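Local structure of structural polyprotein, VP1 (Israeli acute paralysis virus, 5CDD) at residues N58-I63 and M169-T174; R111-P116 and G128-T133; Y94-T99 and H141-P146. The protein is the VP1 piece of the viral structural polyprotein and probably serves as a structural subunit of the capsid shell. All blocks are in the same frame, centred on the assembly; numbering follows the deposited sequence.

Contact 1: residues N58-I63 and M169-T174; sequences NTKTPI and MYFSNT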
ATOM      1  N   ASN A  58      29.757 -41.748  11.795  1.00 45.24           N
ATOM      2  CA  ASN A  58      28.571 -42.561  12.039  1.00 46.21           C
ATOM      3  C   ASN A  58      28.228 -42.785  13.507  1.00 45.55           C
ATOM      4  O   ASN A  58      27.821 -43.886  13.884  1.00 46.02           O
ATOM      5  CB  ASN A  58      28.722 -43.921  11.356  1.00 48.93           C
ATOM      6  CG  ASN A  58      29.035 -43.800   9.878  1.00 53.25           C
ATOM      7  OD1 ASN A  58      30.001 -43.142   9.488  1.00 55.18           O
ATOM      8  ND2 ASN A  58      28.226 -44.446   9.047  1.00 55.66           N
ATOM      9  N   THR A  59      28.387 -41.759  14.339  1.00 44.29           N
ATOM     10  CA  THR A  59      28.068 -41.911  15.756  1.00 42.29           C
ATOM     11  C   THR A  59      26.923 -41.013  16.198  1.00 40.60           C
ATOM     12  O   THR A  59      27.073 -39.793  16.281  1.00 41.43           O
ATOM     13  CB  THR A  59      29.282 -41.605  16.660  1.00 42.25           C
ATOM     14  OG1 THR A  59      30.354 -42.504  16.357  1.00 43.00           O
ATOM     15  CG2 THR A  59      28.898 -41.772  18.123  1.00 42.25           C
ATOM     16  N   LYS A  60      25.777 -41.626  16.482  1.00 37.90           N
ATOM     17  CA  LYS A  60      24.612 -40.882  16.944  1.00 35.43           C
ATOM     18  C   LYS A  60      24.956 -40.390  18.347  1.00 35.50           C
ATOM     19  O   LYS A  60      24.988 -41.169  19.295  1.00 36.29           O
ATOM     20  CB  LYS A  60      23.379 -41.790  16.980  1.00 33.03           C
ATOM     21  CG  LYS A  60      23.085 -42.482  15.652  1.00 32.71           C
ATOM     22  CD  LYS A  60      21.672 -43.054  15.602  1.00 32.36           C
ATOM     23  CE  LYS A  60      21.428 -44.087  16.690  1.00 33.44           C
ATOM     24  NZ  LYS A  60      20.005 -44.540  16.727  1.00 32.65           N
ATOM     25  N   THR A  61      25.214 -39.094  18.472  1.00 35.91           N
ATOM     26  CA  THR A  61      25.601 -38.509  19.749  1.00 35.45           C
ATOM     27  C   THR A  61      24.610 -37.530  20.374  1.00 35.96           C
ATOM     28  O   THR A  61      24.320 -36.478  19.806  1.00 38.10           O
ATOM     29  CB  THR A  61      26.946 -37.774  19.612  1.00 35.00           C
ATOM     30  OG1 THR A  61      27.946 -38.688  19.148  1.00 35.99           O
ATOM     31  CG2 THR A  61      27.367 -37.180  20.946  1.00 34.18           C
ATOM     32  N   PRO A  62      24.078 -37.864  21.560  1.00 35.10           N
ATOM     33  CA  PRO A  62      23.130 -36.970  22.234  1.00 34.12           C
ATOM     34  C   PRO A  62      23.955 -35.802  22.769  1.00 35.01           C
ATOM     35  O   PRO A  62      25.035 -36.012  23.329  1.00 36.35           O
ATOM     36  CB  PRO A  62      22.573 -37.836  23.364  1.00 32.82           C
ATOM     37  CG  PRO A  62      22.805 -39.244  22.889  1.00 33.32           C
ATOM     38  CD  PRO A  62      24.157 -39.158  22.256  1.00 34.55           C
ATOM     39  N   ILE A  63      23.467 -34.578  22.601  1.00 35.41           N
ATOM     40  CA  ILE A  63      24.228 -33.428  23.073  1.00 35.84           C
ATOM     41  C   ILE A  63      24.353 -33.350  24.589  1.00 35.52           C
ATOM     42  O   ILE A  63      25.116 -32.532  25.102  1.00 36.90           O
ATOM     43  CB  ILE A  63      23.658 -32.091  22.543  1.00 35.72           C
ATOM     44  CG1 ILE A  63      22.134 -32.168  22.399  1.00 36.54           C
ATOM     45  CG2 ILE A  63      24.325 -31.734  21.230  1.00 35.86           C
ATOM     46  CD1 ILE A  63      21.390 -32.147  23.720  1.00 38.20           C
ATOM     47  N   MET A 169      19.912 -34.827  19.256  1.00 29.49           N
ATOM     48  CA  MET A 169      20.831 -35.919  18.970  1.00 30.40           C
ATOM     49  C   MET A 169      21.601 -35.551  17.707  1.00 31.08           C
ATOM     50  O   MET A 169      21.010 -35.280  16.665  1.00 30.82           O
ATOM     51  CB  MET A 169      20.078 -37.229  18.764  1.00 31.21           C
ATOM     52  CG  MET A 169      21.003 -38.398  18.488  1.00 33.21           C
ATOM     53  SD  MET A 169      20.166 -39.975  18.565  1.00 39.25           S
ATOM     54  CE  MET A 169      19.408 -40.046  16.935  1.00 38.43           C
ATOM     55  N   TYR A 170      22.925 -35.551  17.811  1.00 32.03           N
ATOM     56  CA  TYR A 170      23.799 -35.179  16.706  1.00 32.86           C
ATOM     57  C   TYR A 170      24.308 -36.378  15.909  1.00 33.32           C
ATOM     58  O   TYR A 170      24.460 -37.472  16.445  1.00 33.76           O
ATOM     59  CB  TYR A 170      24.986 -34.402  17.267  1.00 34.68           C
ATOM     60  CG  TYR A 170      25.676 -33.512  16.274  1.00 36.87           C
ATOM     61  CD1 TYR A 170      25.051 -32.364  15.794  1.00 37.99           C
ATOM     62  CD2 TYR A 170      26.963 -33.803  15.827  1.00 37.81           C
ATOM     63  CE1 TYR A 170      25.693 -31.522  14.894  1.00 41.43           C
ATOM     64  CE2 TYR A 170      27.615 -32.970  14.927  1.00 40.12           C
ATOM     65  CZ  TYR A 170      26.975 -31.829  14.464  1.00 42.06           C
ATOM     66  OH  TYR A 170      27.611 -30.993  13.575  1.00 45.45           O
ATOM     67  N   PHE A 171      24.580 -36.164  14.626  1.00 33.72           N
ATOM     68  CA  PHE A 171      25.086 -37.231  13.775  1.00 34.37           C
ATOM     69  C   PHE A 171      25.783 -36.716  12.522  1.00 35.28           C
ATOM     70  O   PHE A 171      25.378 -35.718  11.936  1.00 36.08           O
ATOM     71  CB  PHE A 171      23.956 -38.168  13.348  1.00 34.76           C
ATOM     72  CG  PHE A 171      24.416 -39.286  12.455  1.00 36.90           C
ATOM     73  CD1 PHE A 171      25.019 -40.419  12.992  1.00 38.12           C
ATOM     74  CD2 PHE A 171      24.308 -39.178  11.071  1.00 37.28           C
ATOM     75  CE1 PHE A 171      25.509 -41.427  12.167  1.00 38.00           C
ATOM     76  CE2 PHE A 171      24.798 -40.181  10.236  1.00 38.55           C
ATOM     77  CZ  PHE A 171      25.401 -41.308  10.786  1.00 37.93           C
ATOM     78  N   SER A 172      26.836 -37.414  12.114  1.00 36.82           N
ATOM     79  CA  SER A 172      27.582 -37.058  10.911  1.00 37.83           C
ATOM     80  C   SER A 172      28.184 -38.334  10.342  1.00 38.32           C
ATOM     81  O   SER A 172      28.527 -39.246  11.090  1.00 39.26           O
ATOM     82  CB  SER A 172      28.693 -36.054  11.238  1.00 38.29           C
ATOM     83  OG  SER A 172      29.393 -35.648  10.067  1.00 38.58           O
ATOM     84  N   ASN A 173      28.316 -38.404   9.023  1.00 38.48           N
ATOM     85  CA  ASN A 173      28.881 -39.594   8.405  1.00 38.99           C
ATOM     86  C   ASN A 173      30.406 -39.614   8.447  1.00 39.60           C
ATOM     87  O   ASN A 173      31.017 -40.654   8.233  1.00 41.03           O
ATOM     88  CB  ASN A 173      28.384 -39.736   6.956  1.00 38.65           C
ATOM     89  CG  ASN A 173      28.816 -38.583   6.070  1.00 39.04           C
ATOM     90  OD1 ASN A 173      29.152 -37.511   6.558  1.00 40.15           O
ATOM     91  ND2 ASN A 173      28.790 -38.794   4.760  1.00 38.24           N
ATOM     92  N   THR A 174      31.012 -38.473   8.750  1.00 39.23           N
ATOM     93  CA  THR A 174      32.460 -38.365   8.812  1.00 40.14           C
ATOM     94  C   THR A 174      32.849 -37.882  10.193  1.00 40.84           C
ATOM     95  O   THR A 174      32.007 -37.384  10.935  1.00 40.40           O
ATOM     96  CB  THR A 174      32.972 -37.354   7.787  1.00 39.96           C
ATOM     97  OG1 THR A 174      32.575 -36.030   8.170  1.00 41.91           O
ATOM     98  CG2 THR A 174      32.392 -37.674   6.410  1.00 39.48           C
TER

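Contact 2: residues R111-P116 and G128-T133; sequences RSFLMP and GPSHIT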
ATOM      1  N   ARG A 111      23.411 -34.454  10.369  1.00 31.88           N
ATOM      2  CA  ARG A 111      22.006 -34.748  10.645  1.00 32.05           C
ATOM      3  C   ARG A 111      21.735 -34.540  12.132  1.00 31.51           C
ATOM      4  O   ARG A 111      22.562 -34.887  12.975  1.00 32.01           O
ATOM      5  CB  ARG A 111      21.679 -36.202  10.287  1.00 34.52           C
ATOM      6  CG  ARG A 111      21.792 -36.559   8.814  1.00 37.78           C
ATOM      7  CD  ARG A 111      20.548 -36.152   8.040  1.00 43.37           C
ATOM      8  NE  ARG A 111      19.354 -36.920   8.407  1.00 44.73           N
ATOM      9  CZ  ARG A 111      19.194 -38.224   8.188  1.00 44.71           C
ATOM     10  NH1 ARG A 111      20.152 -38.931   7.604  1.00 45.06           N
ATOM     11  NH2 ARG A 111      18.060 -38.822   8.535  1.00 42.97           N
ATOM     12  N   SER A 112      20.581 -33.969  12.455  1.00 31.15           N
ATOM     13  CA  SER A 112      20.206 -33.752  13.847  1.00 30.75           C
ATOM     14  C   SER A 112      18.779 -34.253  14.054  1.00 29.44           C
ATOM     15  O   SER A 112      17.901 -34.012  13.227  1.00 28.69           O
ATOM     16  CB  SER A 112      20.319 -32.268  14.219  1.00 31.15           C
ATOM     17  OG  SER A 112      19.535 -31.456  13.367  1.00 36.54           O
ATOM     18  N   PHE A 113      18.562 -34.963  15.154  1.00 28.72           N
ATOM     19  CA  PHE A 113      17.252 -35.522  15.466  1.00 28.22           C
ATOM     20  C   PHE A 113      16.829 -35.140  16.876  1.00 28.30           C
ATOM     21  O   PHE A 113      17.542 -34.433  17.588  1.00 27.77           O
ATOM     22  CB  PHE A 113      17.299 -37.051  15.386  1.00 28.04           C
ATOM     23  CG  PHE A 113      17.894 -37.583  14.115  1.00 27.35           C
ATOM     24  CD1 PHE A 113      17.093 -37.838  13.006  1.00 28.32           C
ATOM     25  CD2 PHE A 113      19.259 -37.834  14.027  1.00 26.82           C
ATOM     26  CE1 PHE A 113      17.644 -38.338  11.828  1.00 27.73           C
ATOM     27  CE2 PHE A 113      19.820 -38.332  12.856  1.00 26.72           C
ATOM     28  CZ  PHE A 113      19.010 -38.585  11.753  1.00 27.23           C
ATOM     29  N   LEU A 114      15.657 -35.623  17.270  1.00 29.23           N
ATOM     30  CA  LEU A 114      15.139 -35.390  18.608  1.00 29.98           C
ATOM     31  C   LEU A 114      15.328 -36.686  19.380  1.00 31.80           C
ATOM     32  O   LEU A 114      15.507 -37.753  18.791  1.00 31.38           O
ATOM     33  CB  LEU A 114      13.647 -35.050  18.577  1.00 28.05           C
ATOM     34  CG  LEU A 114      13.199 -33.644  18.187  1.00 27.08           C
ATOM     35  CD1 LEU A 114      11.681 -33.583  18.222  1.00 25.71           C
ATOM     36  CD2 LEU A 114      13.790 -32.623  19.146  1.00 25.75           C
ATOM     37  N   MET A 115      15.291 -36.587  20.702  1.00 33.71           N
ATOM     38  CA  MET A 115      15.426 -37.759  21.546  1.00 35.49           C
ATOM     39  C   MET A 115      15.178 -37.357  22.987  1.00 33.44           C
ATOM     40  O   MET A 115      15.621 -36.303  23.431  1.00 33.93           O
ATOM     41  CB  MET A 115      16.812 -38.384  21.386  1.00 40.24           C
ATOM     42  CG  MET A 115      17.936 -37.606  22.013  1.00 48.14           C
ATOM     43  SD  MET A 115      18.698 -38.641  23.260  1.00 63.04           S
ATOM     44  CE  MET A 115      19.527 -39.860  22.233  1.00 59.00           C
ATOM     45  N   PRO A 116      14.438 -38.190  23.730  1.00 31.65           N
ATOM     46  CA  PRO A 116      14.120 -37.925  25.132  1.00 30.68           C
ATOM     47  C   PRO A 116      15.372 -37.580  25.921  1.00 30.75           C
ATOM     48  O   PRO A 116      16.388 -38.259  25.817  1.00 31.06           O
ATOM     49  CB  PRO A 116      13.490 -39.233  25.584  1.00 31.13           C
ATOM     50  CG  PRO A 116      12.794 -39.711  24.340  1.00 30.28           C
ATOM     51  CD  PRO A 116      13.855 -39.469  23.293  1.00 30.61           C
ATOM     52  N   GLY A 128      11.057 -39.018  13.149  1.00 34.71           N
ATOM     53  CA  GLY A 128      10.569 -37.759  13.682  1.00 32.91           C
ATOM     54  C   GLY A 128      11.225 -36.591  12.966  1.00 32.20           C
ATOM     55  O   GLY A 128      11.936 -36.801  11.981  1.00 32.31           O
ATOM     56  N   PRO A 129      11.012 -35.348  13.428  1.00 31.24           N
ATOM     57  CA  PRO A 129      11.609 -34.168  12.793  1.00 30.97           C
ATOM     58  C   PRO A 129      13.122 -34.311  12.648  1.00 31.82           C
ATOM     59  O   PRO A 129      13.766 -34.976  13.459  1.00 33.27           O
ATOM     60  CB  PRO A 129      11.224 -33.037  13.740  1.00 29.84           C
ATOM     61  CG  PRO A 129       9.916 -33.496  14.285  1.00 30.65           C
ATOM     62  CD  PRO A 129      10.180 -34.953  14.577  1.00 30.31           C
ATOM     63  N   SER A 130      13.682 -33.680  11.621  1.00 32.28           N
ATOM     64  CA  SER A 130      15.118 -33.757  11.374  1.00 31.80           C
ATOM     65  C   SER A 130      15.635 -32.635  10.476  1.00 31.00           C
ATOM     66  O   SER A 130      14.889 -32.062   9.681  1.00 32.94           O
ATOM     67  CB  SER A 130      15.459 -35.108  10.740  1.00 32.87           C
ATOM     68  OG  SER A 130      16.807 -35.146  10.308  1.00 37.93           O
ATOM     69  N   HIS A 131      16.921 -32.329  10.614  1.00 28.78           N
ATOM     70  CA  HIS A 131      17.566 -31.297   9.809  1.00 27.32           C
ATOM     71  C   HIS A 131      18.893 -31.845   9.291  1.00 27.93           C
ATOM     72  O   HIS A 131      19.523 -32.677   9.945  1.00 29.27           O
ATOM     73  CB  HIS A 131      17.831 -30.043  10.642  1.00 25.34           C
ATOM     74  CG  HIS A 131      18.441 -28.921   9.859  1.00 23.57           C
ATOM     75  ND1 HIS A 131      19.250 -27.965  10.434  1.00 23.94           N
ATOM     76  CD2 HIS A 131      18.362 -28.605   8.545  1.00 22.60           C
ATOM     77  CE1 HIS A 131      19.645 -27.109   9.508  1.00 22.77           C
ATOM     78  NE2 HIS A 131      19.120 -27.476   8.352  1.00 21.89           N
ATOM     79  N   ILE A 132      19.319 -31.376   8.122  1.00 26.94           N
ATOM     80  CA  ILE A 132      20.571 -31.830   7.528  1.00 27.29           C
ATOM     81  C   ILE A 132      21.268 -30.723   6.744  1.00 27.41           C
ATOM     82  O   ILE A 132      20.625 -29.977   6.007  1.00 27.95           O
ATOM     83  CB  ILE A 132      20.331 -33.031   6.582  1.00 27.83           C
ATOM     84  CG1 ILE A 132      21.625 -33.389   5.845  1.00 27.75           C
ATOM     85  CG2 ILE A 132      19.229 -32.698   5.595  1.00 28.30           C
ATOM     86  CD1 ILE A 132      21.494 -34.575   4.915  1.00 26.88           C
ATOM     87  N   THR A 133      22.585 -30.622   6.909  1.00 27.56           N
ATOM     88  CA  THR A 133      23.373 -29.613   6.205  1.00 26.61           C
ATOM     89  C   THR A 133      24.655 -30.225   5.651  1.00 26.27           C
ATOM     90  O   THR A 133      25.071 -31.303   6.073  1.00 27.67           O
ATOM     91  CB  THR A 133      23.764 -28.438   7.131  1.00 26.69           C
ATOM     92  OG1 THR A 133      24.666 -28.900   8.147  1.00 27.66           O
ATOM     93  CG2 THR A 133      22.528 -27.844   7.787  1.00 25.64           C
TER

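Contact 3: residues Y94-T99 and H141-P146; sequences YKFFNT and HEVEVP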
ATOM      1  N   TYR A  94      20.837 -24.561  18.955  1.00 25.94           N
ATOM      2  CA  TYR A  94      22.255 -24.884  18.845  1.00 25.85           C
ATOM      3  C   TYR A  94      22.798 -24.528  17.468  1.00 24.87           C
ATOM      4  O   TYR A  94      22.084 -24.603  16.468  1.00 25.77           O
ATOM      5  CB  TYR A  94      22.500 -26.380  19.083  1.00 26.37           C
ATOM      6  CG  TYR A  94      22.058 -26.900  20.431  1.00 27.96           C
ATOM      7  CD1 TYR A  94      20.744 -27.314  20.645  1.00 28.52           C
ATOM      8  CD2 TYR A  94      22.958 -26.990  21.491  1.00 28.57           C
ATOM      9  CE1 TYR A  94      20.337 -27.808  21.887  1.00 31.07           C
ATOM     10  CE2 TYR A  94      22.563 -27.479  22.735  1.00 30.75           C
ATOM     11  CZ  TYR A  94      21.253 -27.887  22.926  1.00 31.66           C
ATOM     12  OH  TYR A  94      20.862 -28.374  24.154  1.00 34.47           O
ATOM     13  N   LYS A  95      24.064 -24.135  17.424  1.00 24.95           N
ATOM     14  CA  LYS A  95      24.725 -23.807  16.169  1.00 25.61           C
ATOM     15  C   LYS A  95      26.082 -24.493  16.174  1.00 25.97           C
ATOM     16  O   LYS A  95      26.879 -24.304  17.096  1.00 25.96           O
ATOM     17  CB  LYS A  95      24.912 -22.294  16.012  1.00 23.38           C
ATOM     18  CG  LYS A  95      23.619 -21.507  15.924  1.00 23.96           C
ATOM     19  CD  LYS A  95      23.861 -20.110  15.371  1.00 23.65           C
ATOM     20  CE  LYS A  95      22.625 -19.234  15.523  1.00 24.50           C
ATOM     21  NZ  LYS A  95      21.398 -19.884  14.979  1.00 25.41           N
ATOM     22  N   PHE A  96      26.335 -25.303  15.155  1.00 26.56           N
ATOM     23  CA  PHE A  96      27.602 -26.010  15.056  1.00 26.08           C
ATOM     24  C   PHE A  96      28.415 -25.467  13.892  1.00 25.50           C
ATOM     25  O   PHE A  96      28.067 -25.678  12.729  1.00 25.63           O
ATOM     26  CB  PHE A  96      27.363 -27.511  14.865  1.00 27.04           C
ATOM     27  CG  PHE A  96      26.453 -28.117  15.896  1.00 29.75           C
ATOM     28  CD1 PHE A  96      25.071 -28.000  15.779  1.00 30.95           C
ATOM     29  CD2 PHE A  96      26.979 -28.791  16.995  1.00 31.53           C
ATOM     30  CE1 PHE A  96      24.220 -28.547  16.742  1.00 31.98           C
ATOM     31  CE2 PHE A  96      26.138 -29.341  17.967  1.00 32.49           C
ATOM     32  CZ  PHE A  96      24.754 -29.220  17.840  1.00 32.43           C
ATOM     33  N   PHE A  97      29.491 -24.754  14.207  1.00 25.76           N
ATOM     34  CA  PHE A  97      30.357 -24.194  13.179  1.00 25.85           C
ATOM     35  C   PHE A  97      31.444 -25.212  12.856  1.00 27.46           C
ATOM     36  O   PHE A  97      32.369 -25.420  13.639  1.00 29.16           O
ATOM     37  CB  PHE A  97      30.995 -22.890  13.658  1.00 23.30           C
ATOM     38  CG  PHE A  97      30.003 -21.841  14.069  1.00 21.58           C
ATOM     39  CD1 PHE A  97      29.346 -21.926  15.293  1.00 21.03           C
ATOM     40  CD2 PHE A  97      29.721 -20.767  13.231  1.00 20.95           C
ATOM     41  CE1 PHE A  97      28.424 -20.952  15.679  1.00 18.95           C
ATOM     42  CE2 PHE A  97      28.801 -19.789  13.608  1.00 19.43           C
ATOM     43  CZ  PHE A  97      28.152 -19.882  14.834  1.00 18.55           C
ATOM     44  N   ASN A  98      31.316 -25.847  11.700  1.00 29.20           N
ATOM     45  CA  ASN A  98      32.269 -26.854  11.258  1.00 31.51           C
ATOM     46  C   ASN A  98      33.695 -26.323  11.155  1.00 31.95           C
ATOM     47  O   ASN A  98      33.924 -25.223  10.654  1.00 32.86           O
ATOM     48  CB  ASN A  98      31.833 -27.407   9.901  1.00 34.09           C
ATOM     49  CG  ASN A  98      32.850 -28.351   9.304  1.00 35.35           C
ATOM     50  OD1 ASN A  98      33.126 -29.416   9.857  1.00 36.95           O
ATOM     51  ND2 ASN A  98      33.421 -27.963   8.167  1.00 35.47           N
ATOM     52  N   THR A  99      34.650 -27.113  11.637  1.00 32.10           N
ATOM     53  CA  THR A  99      36.062 -26.745  11.580  1.00 32.84           C
ATOM     54  C   THR A  99      36.843 -27.957  11.085  1.00 34.19           C
ATOM     55  O   THR A  99      38.071 -27.998  11.159  1.00 36.23           O
ATOM     56  CB  THR A  99      36.610 -26.326  12.964  1.00 31.74           C
ATOM     57  OG1 THR A  99      36.586 -27.446  13.858  1.00 31.09           O
ATOM     58  CG2 THR A  99      35.773 -25.198  13.545  1.00 31.26           C
ATOM     59  N   HIS A 141      25.469 -25.393  11.153  1.00 25.26           N
ATOM     60  CA  HIS A 141      24.289 -26.237  11.299  1.00 25.58           C
ATOM     61  C   HIS A 141      23.454 -25.673  12.444  1.00 26.69           C
ATOM     62  O   HIS A 141      23.790 -25.845  13.617  1.00 27.14           O
ATOM     63  CB  HIS A 141      24.719 -27.678  11.597  1.00 25.25           C
ATOM     64  CG  HIS A 141      23.596 -28.671  11.590  1.00 24.06           C
ATOM     65  ND1 HIS A 141      22.786 -28.889  12.683  1.00 24.96           N
ATOM     66  CD2 HIS A 141      23.158 -29.513  10.625  1.00 22.78           C
ATOM     67  CE1 HIS A 141      21.900 -29.825  12.394  1.00 22.89           C
ATOM     68  NE2 HIS A 141      22.104 -30.221  11.150  1.00 23.26           N
ATOM     69  N   GLU A 142      22.374 -24.983  12.089  1.00 26.73           N
ATOM     70  CA  GLU A 142      21.483 -24.363  13.065  1.00 26.61           C
ATOM     71  C   GLU A 142      20.191 -25.157  13.229  1.00 26.69           C
ATOM     72  O   GLU A 142      19.458 -25.375  12.265  1.00 26.47           O
ATOM     73  CB  GLU A 142      21.172 -22.931  12.623  1.00 27.90           C
ATOM     74  CG  GLU A 142      22.387 -22.014  12.632  1.00 31.08           C
ATOM     75  CD  GLU A 142      22.173 -20.739  11.838  1.00 33.43           C
ATOM     76  OE1 GLU A 142      22.338 -20.777  10.602  1.00 35.27           O
ATOM     77  OE2 GLU A 142      21.834 -19.701  12.447  1.00 35.71           O
ATOM     78  N   VAL A 143      19.910 -25.581  14.457  1.00 26.72           N
ATOM     79  CA  VAL A 143      18.715 -26.369  14.737  1.00 26.84           C
ATOM     80  C   VAL A 143      18.074 -25.983  16.075  1.00 27.64           C
ATOM     81  O   VAL A 143      18.758 -25.547  17.001  1.00 27.06           O
ATOM     82  CB  VAL A 143      19.059 -27.883  14.739  1.00 26.09           C
ATOM     83  CG1 VAL A 143      20.068 -28.186  15.834  1.00 24.30           C
ATOM     84  CG2 VAL A 143      17.801 -28.711  14.915  1.00 25.55           C
ATOM     85  N   GLU A 144      16.758 -26.143  16.167  1.00 28.10           N
ATOM     86  CA  GLU A 144      16.031 -25.802  17.384  1.00 28.82           C
ATOM     87  C   GLU A 144      15.253 -26.990  17.937  1.00 30.01           C
ATOM     88  O   GLU A 144      14.641 -27.749  17.185  1.00 31.60           O
ATOM     89  CB  GLU A 144      15.056 -24.660  17.112  1.00 29.59           C
ATOM     90  CG  GLU A 144      14.349 -24.148  18.350  1.00 31.59           C
ATOM     91  CD  GLU A 144      13.234 -23.182  18.018  1.00 34.30           C
ATOM     92  OE1 GLU A 144      13.448 -22.299  17.159  1.00 37.30           O
ATOM     93  OE2 GLU A 144      12.148 -23.299  18.622  1.00 35.50           O
ATOM     94  N   VAL A 145      15.276 -27.137  19.257  1.00 29.78           N
ATOM     95  CA  VAL A 145      14.571 -28.222  19.925  1.00 28.34           C
ATOM     96  C   VAL A 145      13.352 -27.661  20.651  1.00 28.81           C
ATOM     97  O   VAL A 145      13.486 -26.911  21.616  1.00 29.24           O
ATOM     98  CB  VAL A 145      15.482 -28.922  20.952  1.00 27.40           C
ATOM     99  CG1 VAL A 145      14.718 -30.024  21.661  1.00 26.30           C
ATOM    100  CG2 VAL A 145      16.705 -29.486  20.255  1.00 27.13           C
ATOM    101  N   PRO A 146      12.142 -28.010  20.186  1.00 28.74           N
ATOM    102  CA  PRO A 146      10.913 -27.522  20.817  1.00 28.25           C
ATOM    103  C   PRO A 146      10.814 -28.032  22.247  1.00 29.07           C
ATOM    104  O   PRO A 146      11.555 -28.934  22.642  1.00 30.21           O
ATOM    105  CB  PRO A 146       9.813 -28.107  19.934  1.00 26.47           C
ATOM    106  CG  PRO A 146      10.478 -28.264  18.609  1.00 28.58           C
ATOM    107  CD  PRO A 146      11.827 -28.807  18.991  1.00 28.62           C
TER

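Contact 1: residues N58-I63 and M169-T174
Thr61 and Tyr170 form a hydrogen-bonded antiparallel pair that joins the short C strand (61-62) to the H strand (166-172) at the border of the CHEF sheet of the capsid jelly roll. The backbone groups facing each other here satisfy one another: Thr61 N donates to Tyr170 O over 2.7 Å, and Tyr170 N donates to Thr61 O over 2.6 Å. Pro62, which has no N-H to give, takes the next, non-hydrogen-bonded position beside Met169, where no bond between the two strands is called for. Towards Asn58 the pairing degrades. Asn58 N reaches Ser172 O at 2.9 Å, but with an N-H...O angle of 121° the bond is weak. Thr61 OG1 turns back within its own segment to Thr59 O at 3.2 Å, approaching well out of that carbonyl's plane. Ser172 and Asn173 look to the loop before the E strand: Ser172 OG bonds Tyr109 O, while the Asn173 amide accepts from Tyr109 N and donates to Thr107 O. Phe171 points its ring at the incoming loop because CG stands anti to its backbone N (chi1 179°); Lys60 N lies at the ring edge, 3.8 Å from CD1. The Lys60 chain then crosses over Phe171 and Met169 on its way to Ala121 O, which takes its ammonium, and a neighbouring polyprotein chain packs Val298 and Leu300 against Lys60 and Phe171. Lys60 CG lies 3.9 Å from Phe171 CD1, and Lys60 CD 4.0 Å from Met169 CE.

Contact 2: residues R111-P116 and G128-T133
Arg111 and Ile132 sit side by side as a non-hydrogen-bonded antiparallel pair between the E strand (110-116) and the F strand (131-133), and the arginine can be traced along its whole length. Its CB lies 4.1 Å from His131 O, the carbonyl that also receives the CA-H of Arg111. Past CG, the chain reaches CD, which rests on the isoleucine, 3.5 Å from Ile132 CB and 3.6 Å from Ile132 CD1. The bend at chi2 (-82°) sets CD there, and a second at chi3 (-67°) turns NE towards Ser130. NE comes to 3.6 Å from Ser130 OG, which lies at the edge of the guanidinium and near its plane. Phe113 CZ sits over one guanidinium face, offset towards the rim, while Arg111 NH2 is near the plane of the phenyl ring at its edge. The tip finds a long, weak ion pair with Asp51 of a second copy of this protein.

The neighbouring register is held by backbone bonds: Ser112 N to His131 O at 3.0 Å, and His131 N to Ser112 O at 3.3 Å. Ser112 OG lies 3.5 Å from His131 CB. Beyond Ser130 the two segments diverge, and Leu114 CD1 and Pro129 CD keep an apolar touch at 4.2 Å. Ser130 N is bonded by Ser21 of a neighbouring polyprotein chain, and Leu114 O by Lys273 of the same chain.

The E strand is thus flanked by F and, through Arg111 and Phe113, by the H strand (166-172); Ser112 and Leu114 meet strand 140-145 of the facing sheet, and the His131 ring meets that of His141 there.

Contact 3: residues Y94-T99 and H141-P146
A regular antiparallel pair of strands, 87-98 with 140-145, brings Tyr94 opposite Val143, Lys95 opposite Glu142 and Phe96 opposite His141. Four backbone bonds hold the register. Tyr94 and Val143 exchange two, Tyr94 N to Val143 O (3.0 Å) and Val143 N to Tyr94 O (3.1 Å), and Phe96 and His141 exchange two more in the same way, Phe96 N donating to His141 O and His141 N to Phe96 O.

Between these hydrogen-bonded pairs, Lys95 and Glu142 project from one face and form a salt bridge, with Lys95 NZ 2.6 Å from Glu142 OE2 on the anti lone pair of that oxygen. The lysine chain is extended until its last torsion (chi4 -52°), which turns the ammonium onto the carboxylate. Asp27 of a neighbouring polyprotein chain is a second acid for this ammonium, and Phe46 adds a cation-pi contact, so the positive charge is probably well stabilised.

These are the D and G strands of the BIDG sheet of the jelly roll, and its other face, with Tyr94, Phe96, His141 and Val143, looks into the sandwich. There the side chains of Phe96 and His141 run alongside each other with their rings oblique, planes at 65° and Phe96 CD1 3.9 Å from His141 ND1. Val143 CG1 sits at the edge of the Phe96 ring, 4.3 Å from CE1. Val145 CG2 takes the corresponding place beside Tyr94, 4.3 Å from its CE1, and Leu168 of the H strand packs on both Tyr94 and Val145.

In the fold
Contacts 1 and 2 belong to the same sheet, in the order C-H-E-F, and share its middle: Phe171 and Met169 of contact 1 probably hydrogen-bond through their carbonyls to the backbone N of Arg111 and Phe113 in contact 2. Contact 3 lies in the facing sheet, and its inward rings meet both: Phe96 packs on Tyr170, His141 against Ser112 and Thr133. The touching residues of contacts 2 and 3 are all buried, many beneath other chains, while contact 1 is more open at Asn58. Contacts 1 and 2 each have one doubly bonded backbone pair and contact 3 has two; contact 3 alone has a salt bridge between its segments.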